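Local coordinates for protein aminopeptidase P; XAA-pro aminopeptidase (Streptococcus thermophilus, PDB 3IL0) that probably acts as a metal-dependent aminopeptidase of the M24B family when complete, this chain being its creatinase/prolidase-like N-terminal domain, at residues R58-A63 against I72-D77; T43-I46 against R51-L54; E9-K14 against D21-T26. All coordinates share one frame; numbering follows the deposited sequence.

From the N terminus, the chain first closes a short loop at contact 3, where helix 7-18 turns back into strand 22-25 and packs against it. After helix 28-35, contact 2 closes the hairpin of strands 42-47 and 51-55. Contact 1 then closes the crossover, as helix 60-66 meets strand 71-74. The three loops follow in series, neither nesting nor crossing, but all reach one mixed sheet. Strand 42-47 pairs with strand 22-25, through Val44 and Ile46, and strand 51-55 with strand 71-74, so contact 2 bridges the others. Contacts 1 and 3 do not touch; their nearest atoms are about 10 Å apart.

Contact 1 of 3, residues R58-A63 against I72-D77; sequences RYTLIA and IIESKD
The side chains of Thr60 and Glu74 cross at about a right angle where the first turn of helix 60-66 passes the end of strand 71-74. From its CB, the Glu74 chain runs with CG anti to the backbone N (chi1 -161°) and stays extended beyond it, which carries the side chain past the hydroxyl of Thr60. Glu74 CG and the carboxylate carbon Glu74 CD both lie 3.6 Å from Thr60 OG1. At the tip, Glu74 OE2 stands 3.8 Å from Thr60 OG1. The other oxygen, Glu74 OE1, is 4.1 Å from the methyl Thr60 CG2. These are van der Waals contacts: the hydroxyl is hydrogen-bonded to the backbone oxygen of Asp56. Asp56 also receives the backbone N-H of Tyr59, the N-cap residue, through OD1 and forms a salt bridge with Arg58 through OD2. That ties down the start of the helix, whose first turn is closed by the hydrogen bond from Ala63 N to Tyr59 O, 2.9 Å.

One turn further along, the contact becomes apolar. Ala63 CB faces Ile72 CG2 at 4.3 Å, and the far methyl Ile72 CD1 reaches to 4.1 Å from the carbonyl oxygen Ala63 O. Both side chains also lean on Phe53 of the neighbouring strand. A helix seated this way against the strand that follows it, with that strand parallel to the one before, is the mark of a beta-alpha-beta crossover, formed here by strand 51-55, helix 60-66 and strand 71-74.

Contact 2 of 3, residues T43-I46 against R51-L54; sequences TVFI and RLFL
Four backbone hydrogen bonds join Thr43 to Leu54 and Phe45 to Leu52, the two hydrogen-bonded pairs of an antiparallel hairpin whose strand segments run at 167° to each other. In the pair farther from the turn, Thr43 N gives to Leu54 O at 2.9 Å, and Leu54 N returns to Thr43 O at 2.7 Å. In the pair nearer the turn, Phe45 N to Leu52 O measures 3.1 Å and Leu52 N to Phe45 O 2.9 Å. Leu52 O has a further, weaker partner, the CA-H of Val44, with CA 3.3 Å from that oxygen.

The apolar contacts divide between the two faces. One carries the non-hydrogen-bonded pairs, Val44 with Phe53 and Ile46 with Arg51: Val44 CG2 reaches obliquely to Phe53 CD1 at 4.1 Å, and the aliphatic part of Arg51 brings its CG to 4.2 Å from Ile46 CG2. On the other, Phe45 CD2 and Leu52 CD1 approach to 4.2 Å. There, too, Leu54 CG lies anti to its carbonyl carbon and beside the backbone N (chi1 -56°), which sets Leu54 CD1 over the Thr43 carbonyl oxygen and near Phe45 CB. Arg51 sends NH1 on to the backbone oxygen of Gly69.

Around this hairpin, helix 78-88 packs on the face of Phe45 and Leu52 through Ile82, Val86 and Phe85, and helix 28-35 packs on the face of Val44 and Phe53 through Ile31. In the sheet, strand 42-47 is flanked by strand 22-25, and strand 51-55 by strand 71-74.

Contact 3 of 3, residues E9-K14 against D21-T26; sequences ERFDAK and DALLVT
Phe11 meets Leu23 and Val25 where helix 7-18 lies on the mixed sheet of this creatinase/prolidase-type N-terminal domain, over the face that also carries Ile46. The helix backbone stays well back from the strand, with Phe11 and Leu23 CA atoms 9.5 Å apart, and the phenyl ring spans the gap. Its CG is anti to the backbone N (chi1 -165°), which swings the ring round so that its CZ end comes nearest the strand. Phe11 CZ comes to 3.6 Å from Leu23 CD2, in an oblique approach. The same Phe11 CZ is 3.9 Å from Leu23 CB. Val25 approaches from the opposite direction: Val25 CG2 lies near the plane of the ring, at the edge, 4.0 Å from Phe11 CZ and 4.2 Å from Phe11 CE1.

Helix 123-128 closes in on the ring as well, with Phe123 stacked edge-to-face against Phe11 and Met124 and Leu127 touching it; Leu34 of helix 28-35 adds another contact. All three residues of the contact are buried and wholly apolar where they meet, so the contact rests on dispersion and the exclusion of water, and close fit rather than bond direction sets the geometry.

Contact 1 of 3, residues R58-A63 against I72-D77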
ATOM      1  N   ARG A  58      -2.869  -3.315  18.544  1.00 61.72           N
ATOM      2  CA  ARG A  58      -2.641  -4.706  18.824  1.00 62.54           C
ATOM      3  C   ARG A  58      -1.409  -5.287  18.082  1.00 63.12           C
ATOM      4  O   ARG A  58      -0.636  -6.042  18.678  1.00 62.95           O
ATOM      5  CB  ARG A  58      -3.919  -5.465  18.495  1.00 62.72           C
ATOM      6  CG  ARG A  58      -5.159  -4.815  19.146  1.00 63.36           C
ATOM      7  CD  ARG A  58      -6.342  -4.874  18.237  1.00 64.47           C
ATOM      8  NE  ARG A  58      -6.851  -6.237  18.135  1.00 65.91           N
ATOM      9  CZ  ARG A  58      -7.596  -6.699  17.133  1.00 67.47           C
ATOM     10  NH1 ARG A  58      -7.911  -5.918  16.105  1.00 68.17           N
ATOM     11  NH2 ARG A  58      -8.021  -7.962  17.151  1.00 68.22           N
ATOM     12  N   TYR A  59      -1.206  -4.935  16.804  1.00 63.48           N
ATOM     13  CA  TYR A  59      -0.157  -5.606  16.004  1.00 63.54           C
ATOM     14  C   TYR A  59       1.060  -4.749  15.766  1.00 63.32           C
ATOM     15  O   TYR A  59       1.896  -5.085  14.928  1.00 63.20           O
ATOM     16  CB  TYR A  59      -0.704  -6.099  14.665  1.00 63.51           C
ATOM     17  CG  TYR A  59      -2.098  -6.652  14.742  1.00 64.87           C
ATOM     18  CD1 TYR A  59      -2.933  -6.587  13.642  1.00 66.62           C
ATOM     19  CD2 TYR A  59      -2.599  -7.228  15.922  1.00 66.03           C
ATOM     20  CE1 TYR A  59      -4.223  -7.083  13.692  1.00 67.55           C
ATOM     21  CE2 TYR A  59      -3.890  -7.720  15.986  1.00 66.68           C
ATOM     22  CZ  TYR A  59      -4.700  -7.645  14.860  1.00 67.50           C
ATOM     23  OH  TYR A  59      -5.983  -8.132  14.864  1.00 67.02           O
ATOM     24  N   THR A  60       1.179  -3.660  16.516  1.00 63.33           N
ATOM     25  CA  THR A  60       2.242  -2.700  16.268  1.00 63.49           C
ATOM     26  C   THR A  60       3.610  -3.252  16.647  1.00 63.79           C
ATOM     27  O   THR A  60       4.573  -3.064  15.897  1.00 63.96           O
ATOM     28  CB  THR A  60       2.018  -1.390  17.046  1.00 63.84           C
ATOM     29  OG1 THR A  60       0.636  -1.002  16.948  1.00 63.67           O
ATOM     30  CG2 THR A  60       2.958  -0.281  16.520  1.00 62.64           C
ATOM     31  N   LEU A  61       3.692  -3.910  17.814  1.00 63.51           N
ATOM     32  CA  LEU A  61       4.950  -4.497  18.301  1.00 63.09           C
ATOM     33  C   LEU A  61       5.346  -5.636  17.376  1.00 62.80           C
ATOM     34  O   LEU A  61       6.420  -5.584  16.755  1.00 62.59           O
ATOM     35  CB  LEU A  61       4.835  -4.994  19.763  1.00 63.25           C
ATOM     36  CG  LEU A  61       4.576  -3.967  20.888  1.00 62.43           C
ATOM     37  CD1 LEU A  61       3.898  -4.620  22.139  1.00 60.59           C
ATOM     38  CD2 LEU A  61       5.861  -3.210  21.249  1.00 59.54           C
ATOM     39  N   ILE A  62       4.475  -6.646  17.273  1.00 62.65           N
ATOM     40  CA  ILE A  62       4.615  -7.703  16.251  1.00 62.83           C
ATOM     41  C   ILE A  62       5.252  -7.124  14.981  1.00 63.00           C
ATOM     42  O   ILE A  62       6.404  -7.451  14.630  1.00 62.95           O
ATOM     43  CB  ILE A  62       3.241  -8.300  15.813  1.00 62.80           C
ATOM     44  CG1 ILE A  62       2.571  -9.082  16.943  1.00 62.79           C
ATOM     45  CG2 ILE A  62       3.416  -9.157  14.549  1.00 62.41           C
ATOM     46  CD1 ILE A  62       1.417  -8.349  17.598  1.00 62.97           C
ATOM     47  N   ALA A  63       4.484  -6.242  14.324  1.00 62.85           N
ATOM     48  CA  ALA A  63       4.867  -5.650  13.050  1.00 62.74           C
ATOM     49  C   ALA A  63       6.145  -4.842  13.197  1.00 62.52           C
ATOM     50  O   ALA A  63       7.029  -4.912  12.333  1.00 62.67           O
ATOM     51  CB  ALA A  63       3.735  -4.777  12.503  1.00 62.69           C
ATOM     52  N   ILE A  72       6.346   1.917   9.877  1.00 49.89           N
ATOM     53  CA  ILE A  72       5.140   1.361  10.547  1.00 49.61           C
ATOM     54  C   ILE A  72       4.308   2.505  11.140  1.00 49.40           C
ATOM     55  O   ILE A  72       4.856   3.374  11.818  1.00 49.98           O
ATOM     56  CB  ILE A  72       5.475   0.366  11.716  1.00 49.29           C
ATOM     57  CG1 ILE A  72       6.708  -0.510  11.420  1.00 49.48           C
ATOM     58  CG2 ILE A  72       4.263  -0.492  12.084  1.00 48.58           C
ATOM     59  CD1 ILE A  72       6.653  -1.390  10.204  1.00 48.93           C
ATOM     60  N   ILE A  73       2.998   2.514  10.878  1.00 49.29           N
ATOM     61  CA  ILE A  73       2.105   3.574  11.335  1.00 48.58           C
ATOM     62  C   ILE A  73       1.011   2.939  12.166  1.00 48.88           C
ATOM     63  O   ILE A  73       0.235   2.093  11.698  1.00 48.55           O
ATOM     64  CB  ILE A  73       1.452   4.392  10.169  1.00 48.09           C
ATOM     65  CG1 ILE A  73       2.478   4.827   9.115  1.00 47.46           C
ATOM     66  CG2 ILE A  73       0.740   5.605  10.711  1.00 46.99           C
ATOM     67  CD1 ILE A  73       3.574   5.749   9.599  1.00 47.65           C
ATOM     68  N   GLU A  74       0.938   3.354  13.418  1.00 49.65           N
ATOM     69  CA  GLU A  74      -0.156   2.905  14.279  1.00 50.31           C
ATOM     70  C   GLU A  74      -1.380   3.652  13.817  1.00 49.54           C
ATOM     71  O   GLU A  74      -1.359   4.872  13.717  1.00 49.48           O
ATOM     72  CB  GLU A  74       0.147   3.169  15.763  1.00 50.90           C
ATOM     73  CG  GLU A  74      -0.727   2.317  16.729  1.00 54.20           C
ATOM     74  CD  GLU A  74      -0.196   2.262  18.184  1.00 57.14           C
ATOM     75  OE1 GLU A  74       0.944   2.737  18.449  1.00 59.15           O
ATOM     76  OE2 GLU A  74      -0.928   1.730  19.056  1.00 58.36           O
ATOM     77  N   SER A  75      -2.429   2.924  13.475  1.00 49.17           N
ATOM     78  CA  SER A  75      -3.599   3.566  12.895  1.00 49.03           C
ATOM     79  C   SER A  75      -4.831   2.688  13.007  1.00 48.06           C
ATOM     80  O   SER A  75      -4.769   1.492  12.798  1.00 47.88           O
ATOM     81  CB  SER A  75      -3.328   3.900  11.413  1.00 49.50           C
ATOM     82  OG  SER A  75      -4.539   4.182  10.718  1.00 50.90           O
ATOM     83  N   LYS A  76      -5.951   3.311  13.334  1.00 47.49           N
ATOM     84  CA  LYS A  76      -7.236   2.648  13.355  1.00 47.19           C
ATOM     85  C   LYS A  76      -8.111   3.080  12.164  1.00 46.34           C
ATOM     86  O   LYS A  76      -9.175   2.486  11.938  1.00 47.00           O
ATOM     87  CB  LYS A  76      -7.935   2.965  14.672  1.00 47.86           C
ATOM     88  CG  LYS A  76      -8.826   1.850  15.224  1.00 49.78           C
ATOM     89  CD  LYS A  76      -9.523   2.277  16.553  1.00 52.69           C
ATOM     90  CE  LYS A  76     -10.171   3.702  16.485  1.00 53.81           C
ATOM     91  NZ  LYS A  76     -11.015   4.043  17.670  1.00 55.89           N
ATOM     92  N   ASP A  77      -7.698   4.117  11.416  1.00 44.79           N
ATOM     93  CA  ASP A  77      -8.280   4.398  10.060  1.00 43.10           C
ATOM     94  C   ASP A  77      -7.205   4.587   9.007  1.00 39.94           C
ATOM     95  O   ASP A  77      -6.739   5.710   8.759  1.00 38.22           O
ATOM     96  CB  ASP A  77      -9.214   5.607  10.018  1.00 43.61           C
ATOM     97  CG  ASP A  77     -10.160   5.546   8.802  1.00 47.11           C
ATOM     98  OD1 ASP A  77      -9.899   4.781   7.795  1.00 49.53           O
ATOM     99  OD2 ASP A  77     -11.182   6.252   8.895  1.00 50.61           O
TER

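Contact 2 of 3, residues T43-I46 against R51-L54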
ATOM      1  N   THR A  43      -2.608  -2.587   6.208  1.00 39.93           N
ATOM      2  CA  THR A  43      -2.738  -1.951   4.877  1.00 36.65           C
ATOM      3  C   THR A  43      -1.336  -1.517   4.531  1.00 33.77           C
ATOM      4  O   THR A  43      -0.561  -1.087   5.418  1.00 34.43           O
ATOM      5  CB  THR A  43      -3.686  -0.702   4.867  1.00 37.15           C
ATOM      6  OG1 THR A  43      -5.017  -1.074   5.267  1.00 37.47           O
ATOM      7  CG2 THR A  43      -3.768  -0.004   3.435  1.00 36.32           C
ATOM      8  N   VAL A  44      -0.998  -1.624   3.258  1.00 29.93           N
ATOM      9  CA  VAL A  44       0.287  -1.137   2.761  1.00 26.70           C
ATOM     10  C   VAL A  44       0.048  -0.036   1.746  1.00 24.78           C
ATOM     11  O   VAL A  44      -0.920  -0.084   0.956  1.00 24.43           O
ATOM     12  CB  VAL A  44       1.088  -2.296   2.181  1.00 26.57           C
ATOM     13  CG1 VAL A  44       2.251  -1.827   1.272  1.00 23.23           C
ATOM     14  CG2 VAL A  44       1.530  -3.160   3.323  1.00 25.91           C
ATOM     15  N   PHE A  45       0.918   0.961   1.767  1.00 22.37           N
ATOM     16  CA  PHE A  45       0.807   2.030   0.846  1.00 21.91           C
ATOM     17  C   PHE A  45       2.236   2.391   0.460  1.00 23.40           C
ATOM     18  O   PHE A  45       2.962   2.910   1.285  1.00 23.27           O
ATOM     19  CB  PHE A  45       0.064   3.220   1.486  1.00 21.32           C
ATOM     20  CG  PHE A  45      -0.223   4.357   0.522  1.00 18.81           C
ATOM     21  CD1 PHE A  45      -1.246   4.261  -0.380  1.00 21.15           C
ATOM     22  CD2 PHE A  45       0.544   5.496   0.519  1.00 20.65           C
ATOM     23  CE1 PHE A  45      -1.515   5.297  -1.273  1.00 25.27           C
ATOM     24  CE2 PHE A  45       0.291   6.582  -0.381  1.00 20.94           C
ATOM     25  CZ  PHE A  45      -0.746   6.476  -1.262  1.00 25.44           C
ATOM     26  N   ILE A  46       2.611   2.143  -0.796  1.00 24.19           N
ATOM     27  CA  ILE A  46       3.970   2.347  -1.321  1.00 25.58           C
ATOM     28  C   ILE A  46       3.956   3.448  -2.396  1.00 25.64           C
ATOM     29  O   ILE A  46       3.114   3.439  -3.322  1.00 25.34           O
ATOM     30  CB  ILE A  46       4.605   1.015  -1.894  1.00 26.25           C
ATOM     31  CG1 ILE A  46       4.717  -0.028  -0.783  1.00 27.91           C
ATOM     32  CG2 ILE A  46       6.038   1.229  -2.484  1.00 25.69           C
ATOM     33  CD1 ILE A  46       5.209  -1.401  -1.277  1.00 28.01           C
ATOM     34  N   ARG A  51       7.403   3.638   2.061  1.00 33.03           N
ATOM     35  CA  ARG A  51       6.705   2.405   2.205  1.00 33.86           C
ATOM     36  C   ARG A  51       6.033   2.497   3.546  1.00 33.78           C
ATOM     37  O   ARG A  51       6.717   2.616   4.573  1.00 35.42           O
ATOM     38  CB  ARG A  51       7.676   1.244   2.178  1.00 34.87           C
ATOM     39  CG  ARG A  51       8.509   1.175   0.914  1.00 36.69           C
ATOM     40  CD  ARG A  51       9.147  -0.180   0.770  1.00 41.23           C
ATOM     41  NE  ARG A  51      10.151  -0.073  -0.275  1.00 45.75           N
ATOM     42  CZ  ARG A  51      11.445   0.156  -0.080  1.00 48.36           C
ATOM     43  NH1 ARG A  51      11.957   0.238   1.138  1.00 49.14           N
ATOM     44  NH2 ARG A  51      12.231   0.284  -1.133  1.00 51.68           N
ATOM     45  N   LEU A  52       4.703   2.441   3.553  1.00 32.63           N
ATOM     46  CA  LEU A  52       3.954   2.516   4.778  1.00 32.49           C
ATOM     47  C   LEU A  52       3.293   1.199   5.091  1.00 34.01           C
ATOM     48  O   LEU A  52       2.726   0.521   4.217  1.00 33.27           O
ATOM     49  CB  LEU A  52       2.890   3.596   4.670  1.00 31.75           C
ATOM     50  CG  LEU A  52       3.316   5.024   4.342  1.00 30.54           C
ATOM     51  CD1 LEU A  52       2.101   5.936   4.433  1.00 25.70           C
ATOM     52  CD2 LEU A  52       4.516   5.498   5.292  1.00 28.17           C
ATOM     53  N   PHE A  53       3.339   0.838   6.359  1.00 35.78           N
ATOM     54  CA  PHE A  53       2.619  -0.340   6.832  1.00 37.18           C
ATOM     55  C   PHE A  53       1.690   0.156   7.910  1.00 37.99           C
ATOM     56  O   PHE A  53       2.149   0.761   8.883  1.00 38.17           O
ATOM     57  CB  PHE A  53       3.613  -1.386   7.402  1.00 37.46           C
ATOM     58  CG  PHE A  53       2.950  -2.626   7.933  1.00 39.31           C
ATOM     59  CD1 PHE A  53       2.904  -3.785   7.166  1.00 41.49           C
ATOM     60  CD2 PHE A  53       2.359  -2.634   9.200  1.00 42.02           C
ATOM     61  CE1 PHE A  53       2.295  -4.931   7.650  1.00 42.07           C
ATOM     62  CE2 PHE A  53       1.721  -3.756   9.678  1.00 42.26           C
ATOM     63  CZ  PHE A  53       1.705  -4.920   8.909  1.00 42.28           C
ATOM     64  N   LEU A  54       0.397  -0.096   7.773  1.00 39.33           N
ATOM     65  CA  LEU A  54      -0.538   0.502   8.699  1.00 40.61           C
ATOM     66  C   LEU A  54      -1.312  -0.572   9.437  1.00 42.43           C
ATOM     67  O   LEU A  54      -1.965  -1.417   8.818  1.00 42.22           O
ATOM     68  CB  LEU A  54      -1.481   1.507   7.974  1.00 40.50           C
ATOM     69  CG  LEU A  54      -0.822   2.657   7.178  1.00 39.10           C
ATOM     70  CD1 LEU A  54      -0.882   2.411   5.696  1.00 36.67           C
ATOM     71  CD2 LEU A  54      -1.471   3.967   7.481  1.00 37.70           C
TER

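Contact 3 of 3, residues E9-K14 against D21-T26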
ATOM      1  N   GLU A   9      12.316  -3.367  -4.891  1.00 46.37           N
ATOM      2  CA  GLU A   9      12.885  -2.617  -5.999  1.00 46.42           C
ATOM      3  C   GLU A   9      12.186  -2.931  -7.336  1.00 45.12           C
ATOM      4  O   GLU A   9      12.107  -2.049  -8.199  1.00 44.57           O
ATOM      5  CB  GLU A   9      14.404  -2.785  -6.095  1.00 47.90           C
ATOM      6  CG  GLU A   9      15.207  -1.593  -5.517  1.00 52.27           C
ATOM      7  CD  GLU A   9      15.831  -1.855  -4.108  1.00 59.60           C
ATOM      8  OE1 GLU A   9      16.557  -2.887  -3.918  1.00 63.11           O
ATOM      9  OE2 GLU A   9      15.635  -0.988  -3.199  1.00 62.41           O
ATOM     10  N   ARG A  10      11.653  -4.145  -7.528  1.00 43.35           N
ATOM     11  CA  ARG A  10      10.787  -4.359  -8.690  1.00 42.03           C
ATOM     12  C   ARG A  10       9.556  -3.437  -8.575  1.00 39.44           C
ATOM     13  O   ARG A  10       9.115  -2.833  -9.556  1.00 38.09           O
ATOM     14  CB  ARG A  10      10.310  -5.798  -8.796  1.00 42.83           C
ATOM     15  CG  ARG A  10      11.285  -6.776  -9.455  1.00 48.26           C
ATOM     16  CD  ARG A  10      11.134  -8.176  -8.884  1.00 52.53           C
ATOM     17  NE  ARG A  10      12.350  -8.949  -9.099  1.00 57.97           N
ATOM     18  CZ  ARG A  10      12.695  -9.553 -10.258  1.00 61.55           C
ATOM     19  NH1 ARG A  10      11.912  -9.469 -11.344  1.00 62.02           N
ATOM     20  NH2 ARG A  10      13.845 -10.248 -10.341  1.00 61.42           N
ATOM     21  N   PHE A  11       9.008  -3.366  -7.364  1.00 36.93           N
ATOM     22  CA  PHE A  11       7.767  -2.662  -7.100  1.00 35.53           C
ATOM     23  C   PHE A  11       7.940  -1.211  -7.580  1.00 34.85           C
ATOM     24  O   PHE A  11       7.159  -0.688  -8.373  1.00 33.31           O
ATOM     25  CB  PHE A  11       7.461  -2.716  -5.589  1.00 35.36           C
ATOM     26  CG  PHE A  11       6.024  -2.330  -5.226  1.00 35.20           C
ATOM     27  CD1 PHE A  11       5.144  -3.282  -4.738  1.00 33.71           C
ATOM     28  CD2 PHE A  11       5.570  -1.015  -5.380  1.00 36.83           C
ATOM     29  CE1 PHE A  11       3.875  -2.945  -4.393  1.00 35.63           C
ATOM     30  CE2 PHE A  11       4.272  -0.657  -5.051  1.00 35.60           C
ATOM     31  CZ  PHE A  11       3.429  -1.607  -4.541  1.00 36.98           C
ATOM     32  N   ASP A  12       9.013  -0.595  -7.103  1.00 34.48           N
ATOM     33  CA  ASP A  12       9.388   0.762  -7.472  1.00 34.16           C
ATOM     34  C   ASP A  12       9.462   0.943  -8.993  1.00 33.08           C
ATOM     35  O   ASP A  12       8.882   1.864  -9.577  1.00 31.63           O
ATOM     36  CB  ASP A  12      10.735   1.036  -6.830  1.00 34.40           C
ATOM     37  CG  ASP A  12      11.019   2.514  -6.665  1.00 35.64           C
ATOM     38  OD1 ASP A  12      11.248   3.200  -7.690  1.00 37.60           O
ATOM     39  OD2 ASP A  12      11.058   2.970  -5.504  1.00 35.60           O
ATOM     40  N   ALA A  13      10.170   0.039  -9.655  1.00 32.83           N
ATOM     41  CA  ALA A  13      10.288   0.125 -11.104  1.00 32.51           C
ATOM     42  C   ALA A  13       8.893   0.051 -11.790  1.00 32.45           C
ATOM     43  O   ALA A  13       8.612   0.702 -12.828  1.00 31.74           O
ATOM     44  CB  ALA A  13      11.190  -0.998 -11.578  1.00 32.17           C
ATOM     45  N   LYS A  14       8.018  -0.751 -11.199  1.00 32.11           N
ATOM     46  CA  LYS A  14       6.719  -0.993 -11.796  1.00 32.60           C
ATOM     47  C   LYS A  14       5.877   0.276 -11.620  1.00 31.34           C
ATOM     48  O   LYS A  14       5.114   0.636 -12.512  1.00 30.03           O
ATOM     49  CB  LYS A  14       6.085  -2.244 -11.187  1.00 33.22           C
ATOM     50  CG  LYS A  14       4.827  -2.760 -11.898  1.00 36.17           C
ATOM     51  CD  LYS A  14       4.835  -4.346 -11.995  1.00 38.70           C
ATOM     52  CE  LYS A  14       4.027  -4.778 -13.184  1.00 39.02           C
ATOM     53  NZ  LYS A  14       2.636  -4.559 -12.846  1.00 42.66           N
ATOM     54  N   ASP A  21       1.956   7.368  -8.748  1.00 27.61           N
ATOM     55  CA  ASP A  21       2.710   7.896  -7.589  1.00 26.39           C
ATOM     56  C   ASP A  21       2.665   6.975  -6.377  1.00 25.88           C
ATOM     57  O   ASP A  21       3.521   7.074  -5.458  1.00 25.66           O
ATOM     58  CB  ASP A  21       2.122   9.217  -7.176  1.00 26.86           C
ATOM     59  CG  ASP A  21       2.244  10.245  -8.266  1.00 28.18           C
ATOM     60  OD1 ASP A  21       3.303  10.227  -8.920  1.00 31.64           O
ATOM     61  OD2 ASP A  21       1.283  10.982  -8.543  1.00 30.87           O
ATOM     62  N   ALA A  22       1.649   6.104  -6.346  1.00 24.96           N
ATOM     63  CA  ALA A  22       1.409   5.219  -5.208  1.00 24.10           C
ATOM     64  C   ALA A  22       0.510   4.014  -5.584  1.00 23.36           C
ATOM     65  O   ALA A  22      -0.207   4.041  -6.563  1.00 22.89           O
ATOM     66  CB  ALA A  22       0.753   6.062  -4.085  1.00 23.81           C
ATOM     67  N   LEU A  23       0.584   2.974  -4.775  1.00 22.60           N
ATOM     68  CA  LEU A  23      -0.289   1.846  -4.850  1.00 22.13           C
ATOM     69  C   LEU A  23      -0.746   1.491  -3.458  1.00 21.92           C
ATOM     70  O   LEU A  23       0.059   1.331  -2.522  1.00 20.51           O
ATOM     71  CB  LEU A  23       0.387   0.647  -5.495  1.00 22.87           C
ATOM     72  CG  LEU A  23      -0.552  -0.516  -5.873  1.00 21.37           C
ATOM     73  CD1 LEU A  23      -1.571  -0.146  -6.996  1.00 19.46           C
ATOM     74  CD2 LEU A  23       0.277  -1.710  -6.221  1.00 21.02           C
ATOM     75  N   LEU A  24      -2.052   1.409  -3.309  1.00 20.84           N
ATOM     76  CA  LEU A  24      -2.633   0.897  -2.128  1.00 20.80           C
ATOM     77  C   LEU A  24      -2.667  -0.645  -2.315  1.00 22.97           C
ATOM     78  O   LEU A  24      -3.186  -1.135  -3.307  1.00 20.93           O
ATOM     79  CB  LEU A  24      -4.029   1.481  -2.034  1.00 20.73           C
ATOM     80  CG  LEU A  24      -4.916   0.960  -0.917  1.00 21.41           C
ATOM     81  CD1 LEU A  24      -4.439   1.647   0.346  1.00 14.76           C
ATOM     82  CD2 LEU A  24      -6.430   1.210  -1.160  1.00 16.45           C
ATOM     83  N   VAL A  25      -2.153  -1.375  -1.330  1.00 25.31           N
ATOM     84  CA  VAL A  25      -2.104  -2.830  -1.309  1.00 27.30           C
ATOM     85  C   VAL A  25      -2.902  -3.337  -0.099  1.00 30.31           C
ATOM     86  O   VAL A  25      -2.550  -3.071   1.032  1.00 31.83           O
ATOM     87  CB  VAL A  25      -0.626  -3.332  -1.222  1.00 27.42           C
ATOM     88  CG1 VAL A  25      -0.573  -4.826  -1.199  1.00 26.18           C
ATOM     89  CG2 VAL A  25       0.197  -2.740  -2.385  1.00 24.96           C
ATOM     90  N   THR A  26      -4.011  -4.005  -0.386  1.00 33.34           N
ATOM     91  CA  THR A  26      -4.889  -4.664   0.564  1.00 35.72           C
ATOM     92  C   THR A  26      -4.772  -6.144   0.158  1.00 38.30           C
ATOM     93  O   THR A  26      -4.337  -6.476  -0.982  1.00 38.28           O
ATOM     94  CB  THR A  26      -6.329  -4.171   0.363  1.00 36.09           C
ATOM     95  OG1 THR A  26      -6.626  -4.144  -1.055  1.00 37.26           O
ATOM     96  CG2 THR A  26      -6.471  -2.742   0.842  1.00 35.54           C
TER